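Local coordinates for protein Cys-Gly metallodipeptidase DUG1 (Saccharomyces cerevisiae, PDB 4G1P) that hydrolyses the dipeptide Cys-Gly as a zinc- or manganese-dependent M20 family peptidase and serves as the catalytic subunit of the glutathione-degrading complex, at residues A[278-289]-A[304-315]. Residues are numbered along the deposited sequence; the frame is centred on the assembly and turned at random.
Sequences EKALYKDIEFSV and DKKEDILMHRWR
E278 and R315 form a two-pronged salt bridge at one end of this contact. R315 NE donates to E278 OE2, and NH2 to OE1 at 3.3 Å. Carboxylate and guanidinium lie nearly coplanar, 25° apart. Y282 OH also donates to E278 OE2, from above the carboxylate plane. With an alanine here, R315 would probably lose its carboxylate partner, keeping A272 O for NH2, and the Y282 hydroxyl would lose this acceptor. The tight side begins at the Y282 ring. M311 CG touches it, 4.1 Å from CE2, and SD lies obliquely beside it in a Met-aromatic contact. The ring meets W314 obliquely, CE1 to CE3 at 3.9 Å. I285 CD1 touches the W314 ring edge in its plane, 3.7 Å from CZ3. Segment 278-289 runs along helix 306-314, probably in the lid domain of this M20 peptidase, whose sheet includes strand 415-419. With CG anti to the backbone N (chi1 -165°), the F287 ring is set against the helix, near L310 CD2 and R313 NH1. I309 CG2 lies at its edge. The second subunit packs on I309 and R313. The aliphatic chain of K306 runs along F287 O, and a bend at chi3 brings NZ to I285 O at 3.1 Å. The loose side is K279 with E307, whose NZ and OE2 stay 5.9 Å apart.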
ATOM      1  N   GLU A 278     -24.850  32.909 -11.339  1.00 41.15           N
ATOM      2  CA  GLU A 278     -23.851  32.198 -10.558  1.00 38.31           C
ATOM      3  C   GLU A 278     -22.528  32.933 -10.627  1.00 35.27           C
ATOM      4  O   GLU A 278     -21.783  32.978  -9.656  1.00 38.22           O
ATOM      5  CB  GLU A 278     -23.722  30.751 -11.054  1.00 36.06           C
ATOM      6  CG  GLU A 278     -22.315  30.220 -11.090  1.00 33.14           C
ATOM      7  CD  GLU A 278     -22.214  28.851 -11.741  1.00 34.88           C
ATOM      8  OE1 GLU A 278     -23.197  28.402 -12.373  1.00 33.50           O
ATOM      9  OE2 GLU A 278     -21.141  28.223 -11.611  1.00 30.58           O
ATOM     10  N   LYS A 279     -22.256  33.544 -11.771  1.00 36.00           N
ATOM     11  CA  LYS A 279     -21.013  34.291 -11.941  1.00 40.73           C
ATOM     12  C   LYS A 279     -20.959  35.533 -11.052  1.00 42.95           C
ATOM     13  O   LYS A 279     -19.875  35.960 -10.646  1.00 45.04           O
ATOM     14  CB  LYS A 279     -20.818  34.687 -13.402  1.00 37.15           C
ATOM     15  CG  LYS A 279     -19.393  34.999 -13.773  1.00 37.32           C
ATOM     16  CD  LYS A 279     -19.274  35.231 -15.275  1.00 45.58           C
ATOM     17  CE  LYS A 279     -19.997  34.141 -16.068  1.00 44.83           C
ATOM     18  NZ  LYS A 279     -19.988  34.401 -17.546  1.00 44.70           N
ATOM     19  N   ALA A 280     -22.122  36.112 -10.757  1.00 38.35           N
ATOM     20  CA  ALA A 280     -22.187  37.278  -9.880  1.00 39.59           C
ATOM     21  C   ALA A 280     -21.577  36.974  -8.523  1.00 43.49           C
ATOM     22  O   ALA A 280     -20.693  37.690  -8.050  1.00 46.29           O
ATOM     23  CB  ALA A 280     -23.623  37.737  -9.706  1.00 41.47           C
ATOM     24  N   LEU A 281     -22.051  35.895  -7.908  1.00 45.26           N
ATOM     25  CA  LEU A 281     -21.589  35.487  -6.585  1.00 38.64           C
ATOM     26  C   LEU A 281     -20.087  35.205  -6.497  1.00 36.65           C
ATOM     27  O   LEU A 281     -19.524  35.246  -5.402  1.00 37.60           O
ATOM     28  CB  LEU A 281     -22.374  34.271  -6.104  1.00 30.17           C
ATOM     29  CG  LEU A 281     -23.884  34.474  -6.029  1.00 33.24           C
ATOM     30  CD1 LEU A 281     -24.596  33.156  -6.215  1.00 35.76           C
ATOM     31  CD2 LEU A 281     -24.269  35.092  -4.702  1.00 31.97           C
ATOM     32  N   TYR A 282     -19.476  34.919  -7.621  1.00 34.31           N
ATOM     33  CA  TYR A 282     -18.117  34.480  -7.619  1.00 39.54           C
ATOM     34  C   TYR A 282     -17.201  35.643  -7.555  1.00 44.94           C
ATOM     35  O   TYR A 282     -16.028  35.503  -7.358  1.00 48.53           O
ATOM     36  CB  TYR A 282     -17.783  33.617  -8.824  1.00 32.18           C
ATOM     37  CG  TYR A 282     -18.446  32.285  -8.833  1.00 34.20           C
ATOM     38  CD1 TYR A 282     -18.933  31.727  -7.688  1.00 31.91           C
ATOM     39  CD2 TYR A 282     -18.607  31.606  -9.985  1.00 30.61           C
ATOM     40  CE1 TYR A 282     -19.549  30.527  -7.702  1.00 28.41           C
ATOM     41  CE2 TYR A 282     -19.202  30.396  -9.989  1.00 31.78           C
ATOM     42  CZ  TYR A 282     -19.671  29.876  -8.851  1.00 28.12           C
ATOM     43  OH  TYR A 282     -20.267  28.690  -8.912  1.00 27.41           O
ATOM     44  N   LYS A 283     -17.730  36.819  -7.703  1.00 44.43           N
ATOM     45  CA  LYS A 283     -16.837  37.922  -7.748  1.00 50.83           C
ATOM     46  C   LYS A 283     -16.991  38.572  -6.420  1.00 50.44           C
ATOM     47  O   LYS A 283     -17.997  38.454  -5.778  1.00 49.74           O
ATOM     48  CB  LYS A 283     -17.011  38.709  -9.022  1.00 57.78           C
ATOM     49  CG  LYS A 283     -15.727  39.382  -9.399  1.00 68.68           C
ATOM     50  CD  LYS A 283     -14.687  39.165  -8.313  1.00 62.10           C
ATOM     51  CE  LYS A 283     -13.625  40.264  -8.347  1.00 67.30           C
ATOM     52  NZ  LYS A 283     -13.953  41.390  -9.277  1.00 64.14           N
ATOM     53  N   ASP A 284     -15.942  39.240  -6.018  1.00 49.49           N
ATOM     54  CA  ASP A 284     -15.869  39.807  -4.716  1.00 49.22           C
ATOM     55  C   ASP A 284     -15.430  38.845  -3.693  1.00 45.29           C
ATOM     56  O   ASP A 284     -15.485  39.124  -2.533  1.00 47.51           O
ATOM     57  CB  ASP A 284     -17.270  40.133  -4.269  1.00 47.29           C
ATOM     58  CG  ASP A 284     -17.617  41.528  -4.542  1.00 60.95           C
ATOM     59  OD1 ASP A 284     -16.707  42.349  -4.530  1.00 64.68           O
ATOM     60  OD2 ASP A 284     -18.776  41.822  -4.830  1.00 67.50           O
ATOM     61  N   ILE A 285     -14.893  37.744  -4.121  1.00 41.12           N
ATOM     62  CA  ILE A 285     -14.483  36.751  -3.189  1.00 38.93           C
ATOM     63  C   ILE A 285     -13.085  37.220  -2.974  1.00 37.61           C
ATOM     64  O   ILE A 285     -12.537  37.874  -3.799  1.00 39.70           O
ATOM     65  CB  ILE A 285     -14.823  35.323  -3.595  1.00 37.36           C
ATOM     66  CG1 ILE A 285     -16.240  35.034  -3.198  1.00 32.04           C
ATOM     67  CG2 ILE A 285     -13.907  34.336  -2.918  1.00 34.50           C
ATOM     68  CD1 ILE A 285     -16.838  33.932  -3.986  1.00 33.84           C
ATOM     69  N   GLU A 286     -12.514  36.905  -1.837  1.00 35.03           N
ATOM     70  CA  GLU A 286     -11.113  37.124  -1.653  1.00 38.71           C
ATOM     71  C   GLU A 286     -10.358  35.850  -1.681  1.00 38.85           C
ATOM     72  O   GLU A 286     -10.519  35.020  -0.849  1.00 42.40           O
ATOM     73  CB  GLU A 286     -10.841  37.824  -0.351  1.00 39.41           C
ATOM     74  CG  GLU A 286     -12.010  38.611   0.155  1.00 47.05           C
ATOM     75  CD  GLU A 286     -11.600  39.871   0.863  1.00 45.48           C
ATOM     76  OE1 GLU A 286     -10.476  39.920   1.352  1.00 44.68           O
ATOM     77  OE2 GLU A 286     -12.399  40.794   0.913  1.00 40.36           O
ATOM     78  N   PHE A 287      -9.517  35.714  -2.668  1.00 37.28           N
ATOM     79  CA  PHE A 287      -8.652  34.543  -2.755  1.00 36.75           C
ATOM     80  C   PHE A 287      -7.591  34.717  -3.824  1.00 39.60           C
ATOM     81  O   PHE A 287      -7.821  35.360  -4.847  1.00 41.12           O
ATOM     82  CB  PHE A 287      -9.456  33.291  -3.063  1.00 33.93           C
ATOM     83  CG  PHE A 287      -8.703  32.026  -2.821  1.00 34.12           C
ATOM     84  CD1 PHE A 287      -8.346  31.658  -1.535  1.00 36.02           C
ATOM     85  CD2 PHE A 287      -8.365  31.193  -3.872  1.00 35.46           C
ATOM     86  CE1 PHE A 287      -7.656  30.482  -1.303  1.00 36.87           C
ATOM     87  CE2 PHE A 287      -7.676  30.017  -3.652  1.00 32.03           C
ATOM     88  CZ  PHE A 287      -7.323  29.659  -2.368  1.00 35.39           C
ATOM     89  N   SER A 288      -6.430  34.124  -3.591  1.00 38.22           N
ATOM     90  CA  SER A 288      -5.347  34.177  -4.552  1.00 31.06           C
ATOM     91  C   SER A 288      -4.570  32.868  -4.525  1.00 35.32           C
ATOM     92  O   SER A 288      -4.602  32.123  -3.531  1.00 29.42           O
ATOM     93  CB  SER A 288      -4.412  35.304  -4.193  1.00 28.41           C
ATOM     94  OG  SER A 288      -3.812  35.013  -2.948  1.00 38.15           O
ATOM     95  N   VAL A 289      -3.862  32.603  -5.619  1.00 32.50           N
ATOM     96  CA  VAL A 289      -3.100  31.377  -5.765  1.00 31.52           C
ATOM     97  C   VAL A 289      -2.013  31.299  -4.696  1.00 31.67           C
ATOM     98  O   VAL A 289      -1.630  30.210  -4.268  1.00 29.36           O
ATOM     99  CB  VAL A 289      -2.510  31.246  -7.192  1.00 36.01           C
ATOM    100  CG1 VAL A 289      -1.387  32.242  -7.402  1.00 33.03           C
ATOM    101  CG2 VAL A 289      -2.027  29.825  -7.451  1.00 33.91           C
ATOM    102  N   ASP A 304      -3.798  29.910 -12.286  1.00 37.90           N
ATOM    103  CA  ASP A 304      -3.358  31.123 -11.604  1.00 38.19           C
ATOM    104  C   ASP A 304      -4.486  32.118 -11.340  1.00 37.09           C
ATOM    105  O   ASP A 304      -4.461  32.857 -10.357  1.00 40.49           O
ATOM    106  CB  ASP A 304      -2.257  31.794 -12.407  1.00 43.21           C
ATOM    107  CG  ASP A 304      -1.006  30.952 -12.472  1.00 55.46           C
ATOM    108  OD1 ASP A 304      -0.789  30.156 -11.531  1.00 51.93           O
ATOM    109  OD2 ASP A 304      -0.246  31.087 -13.458  1.00 61.04           O
ATOM    110  N   LYS A 305      -5.472  32.138 -12.225  1.00 36.30           N
ATOM    111  CA  LYS A 305      -6.573  33.080 -12.102  1.00 38.48           C
ATOM    112  C   LYS A 305      -7.524  32.694 -10.977  1.00 33.33           C
ATOM    113  O   LYS A 305      -7.957  31.546 -10.891  1.00 32.07           O
ATOM    114  CB  LYS A 305      -7.340  33.197 -13.425  1.00 43.27           C
ATOM    115  CG  LYS A 305      -6.742  34.175 -14.431  1.00 47.33           C
ATOM    116  CD  LYS A 305      -7.757  34.522 -15.527  1.00 51.97           C
ATOM    117  CE  LYS A 305      -9.033  35.142 -14.937  1.00 51.84           C
ATOM    118  NZ  LYS A 305     -10.091  35.411 -15.969  1.00 55.59           N
ATOM    119  N   LYS A 306      -7.853  33.673 -10.138  1.00 31.29           N
ATOM    120  CA  LYS A 306      -8.708  33.468  -8.978  1.00 29.77           C
ATOM    121  C   LYS A 306     -10.001  32.804  -9.389  1.00 30.50           C
ATOM    122  O   LYS A 306     -10.435  31.833  -8.773  1.00 29.33           O
ATOM    123  CB  LYS A 306      -9.007  34.803  -8.288  1.00 32.60           C
ATOM    124  CG  LYS A 306     -10.073  34.719  -7.195  1.00 36.45           C
ATOM    125  CD  LYS A 306     -10.424  36.092  -6.607  1.00 41.36           C
ATOM    126  CE  LYS A 306     -11.702  36.669  -7.225  1.00 40.80           C
ATOM    127  NZ  LYS A 306     -11.919  38.090  -6.853  1.00 38.27           N
ATOM    128  N   GLU A 307     -10.597  33.327 -10.451  1.00 34.56           N
ATOM    129  CA  GLU A 307     -11.861  32.812 -10.959  1.00 37.47           C
ATOM    130  C   GLU A 307     -11.719  31.341 -11.329  1.00 30.70           C
ATOM    131  O   GLU A 307     -12.626  30.535 -11.109  1.00 27.62           O
ATOM    132  CB  GLU A 307     -12.316  33.634 -12.172  1.00 44.28           C
ATOM    133  CG  GLU A 307     -13.640  33.185 -12.783  1.00 50.52           C
ATOM    134  CD  GLU A 307     -13.958  33.879 -14.105  1.00 64.02           C
ATOM    135  OE1 GLU A 307     -13.113  33.831 -15.029  1.00 62.78           O
ATOM    136  OE2 GLU A 307     -15.058  34.472 -14.216  1.00 68.05           O
ATOM    137  N   ASP A 308     -10.558  30.994 -11.871  1.00 33.67           N
ATOM    138  CA  ASP A 308     -10.310  29.628 -12.313  1.00 33.79           C
ATOM    139  C   ASP A 308     -10.117  28.671 -11.153  1.00 30.52           C
ATOM    140  O   ASP A 308     -10.730  27.599 -11.121  1.00 30.44           O
ATOM    141  CB  ASP A 308      -9.106  29.581 -13.243  1.00 38.44           C
ATOM    142  CG  ASP A 308      -9.438  30.068 -14.636  1.00 41.42           C
ATOM    143  OD1 ASP A 308     -10.567  29.772 -15.106  1.00 35.21           O
ATOM    144  OD2 ASP A 308      -8.572  30.744 -15.244  1.00 40.29           O
ATOM    145  N   ILE A 309      -9.263  29.057 -10.210  1.00 26.76           N
ATOM    146  CA  ILE A 309      -9.059  28.265  -9.012  1.00 24.43           C
ATOM    147  C   ILE A 309     -10.404  28.020  -8.342  1.00 28.52           C
ATOM    148  O   ILE A 309     -10.731  26.893  -7.971  1.00 26.19           O
ATOM    149  CB  ILE A 309      -8.143  28.967  -8.018  1.00 26.26           C
ATOM    150  CG1 ILE A 309      -6.771  29.219  -8.638  1.00 28.55           C
ATOM    151  CG2 ILE A 309      -7.997  28.127  -6.774  1.00 25.16           C
ATOM    152  CD1 ILE A 309      -5.927  30.227  -7.878  1.00 27.87           C
ATOM    153  N   LEU A 310     -11.204  29.074  -8.218  1.00 26.69           N
ATOM    154  CA  LEU A 310     -12.460  28.937  -7.506  1.00 24.72           C
ATOM    155  C   LEU A 310     -13.422  28.032  -8.266  1.00 25.46           C
ATOM    156  O   LEU A 310     -14.031  27.131  -7.682  1.00 23.95           O
ATOM    157  CB  LEU A 310     -13.075  30.303  -7.182  1.00 24.69           C
ATOM    158  CG  LEU A 310     -12.238  31.233  -6.290  1.00 28.01           C
ATOM    159  CD1 LEU A 310     -12.848  32.621  -6.225  1.00 29.06           C
ATOM    160  CD2 LEU A 310     -12.040  30.677  -4.885  1.00 24.25           C
ATOM    161  N   MET A 311     -13.532  28.241  -9.571  1.00 22.91           N
ATOM    162  CA  MET A 311     -14.494  27.474 -10.353  1.00 25.90           C
ATOM    163  C   MET A 311     -14.114  26.010 -10.514  1.00 25.99           C
ATOM    164  O   MET A 311     -14.985  25.137 -10.607  1.00 23.52           O
ATOM    165  CB  MET A 311     -14.751  28.130 -11.707  1.00 31.62           C
ATOM    166  CG  MET A 311     -15.610  29.382 -11.597  1.00 34.26           C
ATOM    167  SD  MET A 311     -16.204  29.914 -13.200  1.00 51.10           S
ATOM    168  CE  MET A 311     -14.659  29.971 -14.105  1.00 41.91           C
ATOM    169  N   HIS A 312     -12.815  25.741 -10.524  1.00 24.43           N
ATOM    170  CA  HIS A 312     -12.363  24.367 -10.593  1.00 25.44           C
ATOM    171  C   HIS A 312     -12.386  23.645  -9.241  1.00 28.67           C
ATOM    172  O   HIS A 312     -12.417  22.415  -9.210  1.00 26.29           O
ATOM    173  CB  HIS A 312     -11.015  24.261 -11.311  1.00 29.62           C
ATOM    174  CG  HIS A 312     -11.144  24.322 -12.801  1.00 31.44           C
ATOM    175  ND1 HIS A 312     -10.826  25.446 -13.534  1.00 33.54           N
ATOM    176  CD2 HIS A 312     -11.614  23.415 -13.689  1.00 28.22           C
ATOM    177  CE1 HIS A 312     -11.074  25.219 -14.811  1.00 30.84           C
ATOM    178  NE2 HIS A 312     -11.555  23.995 -14.931  1.00 26.80           N
ATOM    179  N   ARG A 313     -12.395  24.394  -8.135  1.00 26.51           N
ATOM    180  CA  ARG A 313     -12.711  23.797  -6.833  1.00 24.69           C
ATOM    181  C   ARG A 313     -14.206  23.601  -6.636  1.00 22.77           C
ATOM    182  O   ARG A 313     -14.612  22.675  -5.953  1.00 21.80           O
ATOM    183  CB  ARG A 313     -12.251  24.665  -5.672  1.00 26.15           C
ATOM    184  CG  ARG A 313     -10.799  24.989  -5.646  1.00 32.95           C
ATOM    185  CD  ARG A 313     -10.558  26.083  -4.626  1.00 32.90           C
ATOM    186  NE  ARG A 313     -10.682  25.570  -3.270  1.00 30.99           N
ATOM    187  CZ  ARG A 313      -9.750  25.724  -2.344  1.00 30.93           C
ATOM    188  NH1 ARG A 313      -8.648  26.391  -2.638  1.00 34.19           N
ATOM    189  NH2 ARG A 313      -9.924  25.226  -1.127  1.00 36.24           N
ATOM    190  N   TRP A 314     -15.022  24.488  -7.202  1.00 24.78           N
ATOM    191  CA  TRP A 314     -16.435  24.550  -6.805  1.00 25.16           C
ATOM    192  C   TRP A 314     -17.462  23.965  -7.769  1.00 25.65           C
ATOM    193  O   TRP A 314     -18.442  23.366  -7.330  1.00 24.88           O
ATOM    194  CB  TRP A 314     -16.846  25.985  -6.473  1.00 24.52           C
ATOM    195  CG  TRP A 314     -16.160  26.565  -5.283  1.00 27.07           C
ATOM    196  CD1 TRP A 314     -15.410  25.898  -4.362  1.00 24.03           C
ATOM    197  CD2 TRP A 314     -16.146  27.947  -4.891  1.00 29.34           C
ATOM    198  NE1 TRP A 314     -14.926  26.776  -3.428  1.00 23.96           N
ATOM    199  CE2 TRP A 314     -15.366  28.040  -3.725  1.00 25.30           C
ATOM    200  CE3 TRP A 314     -16.720  29.116  -5.417  1.00 29.02           C
ATOM    201  CZ2 TRP A 314     -15.149  29.254  -3.064  1.00 25.62           C
ATOM    202  CZ3 TRP A 314     -16.499  30.320  -4.768  1.00 24.49           C
ATOM    203  CH2 TRP A 314     -15.720  30.379  -3.604  1.00 26.48           C
ATOM    204  N   ARG A 315     -17.274  24.159  -9.072  1.00 28.85           N
ATOM    205  CA  ARG A 315     -18.376  23.887  -9.994  1.00 30.36           C
ATOM    206  C   ARG A 315     -18.001  23.124 -11.252  1.00 27.71           C
ATOM    207  O   ARG A 315     -18.866  22.823 -12.058  1.00 26.94           O
ATOM    208  CB  ARG A 315     -19.129  25.180 -10.349  1.00 28.00           C
ATOM    209  CG  ARG A 315     -18.282  26.235 -11.036  1.00 27.65           C
ATOM    210  CD  ARG A 315     -18.552  26.254 -12.529  1.00 29.68           C
ATOM    211  NE  ARG A 315     -19.976  26.364 -12.802  1.00 28.33           N
ATOM    212  CZ  ARG A 315     -20.603  25.706 -13.771  1.00 34.59           C
ATOM    213  NH1 ARG A 315     -19.919  24.898 -14.569  1.00 30.08           N
ATOM    214  NH2 ARG A 315     -21.914  25.855 -13.949  1.00 33.00           N
TER